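Local coordinates for protein histidinol dehydrogenase (Elizabethkingia anophelis NUHP1, PDB 6AN0) that probably catalyses the last steps of histidine biosynthesis, the zinc- and NAD-dependent oxidation of L-histidinol through the aldehyde to L-histidine, at residues H331-I336 / S351-N356. Numbering follows the deposited sequence.
Sequences HLILAI and SVFLGN
With chi1 -54° in His331 and -58° in Phe353, CG of each is anti to its own carbonyl carbon, and the two side chains lie side by side on one face of a parallel sheet. Phe353 CE2 lies near the imidazole plane, 3.9 Å from His331 CD2, a van der Waals contact, while the CG1 branch of Ile333 rests 4.2 Å from Phe353 CB. The flat, apolar phenyl ring suits this face because its edge can take a carbonyl oxygen: Leu332 O lies in the ring plane, 3.5 Å from Phe353 CD2. On the other face Leu332 lies alongside Val352, and Leu334 alongside Leu354 (CD1 to CD2, 3.9 Å); beta-branched Val352 suits an extended strand, and the leucines fill the buried layer. Four backbone bonds join the strands, the straightest from Leu334 N to Phe353 O (2.8 Å, 169° at the hydrogen); the last comes from Gly355, whose phi of 84° is strained for residues with a side chain. Strand 351-354 is outermost in its own chain, yet the second subunit continues the sheet beyond it. The bond between His331 ND1 and Glu242 O, with the Phe353 contact, would limit imidazole rotation, consistent with a probable proton-acceptor role for His331.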
# COMPACT_ATOMS: atom_id res chain seq x y z
N HIS A 331 -17.25 -5.93 5.39
CA HIS A 331 -18.48 -5.45 4.76
C HIS A 331 -19.39 -4.86 5.81
O HIS A 331 -19.57 -5.44 6.89
CB HIS A 331 -19.25 -6.58 4.08
CG HIS A 331 -18.46 -7.37 3.09
ND1 HIS A 331 -17.82 -8.55 3.43
CD2 HIS A 331 -18.24 -7.18 1.77
CE1 HIS A 331 -17.23 -9.04 2.36
NE2 HIS A 331 -17.46 -8.23 1.34
N LEU A 332 -20.01 -3.72 5.49
CA LEU A 332 -20.97 -3.06 6.38
C LEU A 332 -22.28 -2.91 5.63
O LEU A 332 -22.31 -2.31 4.56
CB LEU A 332 -20.44 -1.69 6.81
CG LEU A 332 -21.42 -0.79 7.56
CD1 LEU A 332 -21.86 -1.50 8.86
CD2 LEU A 332 -20.78 0.55 7.88
N ILE A 333 -23.37 -3.43 6.19
CA ILE A 333 -24.70 -3.24 5.61
C ILE A 333 -25.50 -2.30 6.51
O ILE A 333 -25.74 -2.61 7.68
CB ILE A 333 -25.44 -4.57 5.39
CG1 ILE A 333 -24.60 -5.51 4.51
CG2 ILE A 333 -26.82 -4.31 4.77
CD1 ILE A 333 -25.28 -6.86 4.20
N LEU A 334 -25.93 -1.17 5.96
CA LEU A 334 -26.77 -0.22 6.70
C LEU A 334 -28.21 -0.45 6.29
O LEU A 334 -28.71 0.16 5.35
CB LEU A 334 -26.35 1.23 6.45
CG LEU A 334 -24.94 1.61 6.88
CD1 LEU A 334 -24.78 3.13 6.69
CD2 LEU A 334 -24.64 1.19 8.35
N ALA A 335 -28.90 -1.32 7.03
CA ALA A 335 -30.31 -1.62 6.76
C ALA A 335 -31.18 -0.67 7.58
O ALA A 335 -31.93 -1.05 8.48
CB ALA A 335 -30.61 -3.08 7.06
N ILE A 336 -31.05 0.61 7.26
CA ILE A 336 -31.70 1.66 8.03
C ILE A 336 -32.27 2.70 7.08
O ILE A 336 -31.91 2.77 5.90
CB ILE A 336 -30.77 2.36 9.04
CG1 ILE A 336 -29.68 3.14 8.27
CG2 ILE A 336 -30.21 1.36 10.04
CD1 ILE A 336 -28.57 3.70 9.12
N SER A 351 -16.22 -2.11 2.51
CA SER A 351 -17.24 -1.74 1.54
C SER A 351 -18.58 -1.62 2.25
O SER A 351 -18.87 -2.40 3.16
CB SER A 351 -17.31 -2.78 0.40
OG SER A 351 -18.04 -2.27 -0.70
N VAL A 352 -19.41 -0.65 1.83
CA VAL A 352 -20.64 -0.29 2.53
C VAL A 352 -21.83 -0.44 1.59
O VAL A 352 -21.79 0.00 0.43
CB VAL A 352 -20.57 1.15 3.09
CG1 VAL A 352 -21.89 1.56 3.80
CG2 VAL A 352 -19.36 1.30 4.02
N PHE A 353 -22.91 -1.02 2.10
CA PHE A 353 -24.13 -1.30 1.34
C PHE A 353 -25.30 -0.56 1.98
O PHE A 353 -25.53 -0.69 3.19
CB PHE A 353 -24.38 -2.82 1.31
CG PHE A 353 -23.24 -3.59 0.70
CD1 PHE A 353 -23.28 -3.95 -0.64
CD2 PHE A 353 -22.09 -3.87 1.44
CE1 PHE A 353 -22.20 -4.62 -1.22
CE2 PHE A 353 -21.01 -4.53 0.86
CZ PHE A 353 -21.07 -4.91 -0.47
N LEU A 354 -26.04 0.21 1.18
CA LEU A 354 -27.01 1.19 1.70
C LEU A 354 -28.45 0.79 1.42
O LEU A 354 -28.85 0.68 0.25
CB LEU A 354 -26.73 2.56 1.10
CG LEU A 354 -25.32 3.09 1.33
CD1 LEU A 354 -25.21 4.42 0.60
CD2 LEU A 354 -25.04 3.27 2.83
N GLY A 355 -29.25 0.63 2.48
CA GLY A 355 -30.68 0.42 2.35
C GLY A 355 -31.02 -1.04 2.10
O GLY A 355 -30.16 -1.89 1.89
N ASN A 356 -32.33 -1.32 2.07
CA ASN A 356 -32.79 -2.71 2.11
C ASN A 356 -32.52 -3.49 0.82
O ASN A 356 -32.60 -4.72 0.84
CB ASN A 356 -34.30 -2.76 2.42
CG ASN A 356 -34.60 -2.45 3.88
OD1 ASN A 356 -33.69 -2.40 4.71
ND2 ASN A 356 -35.88 -2.25 4.19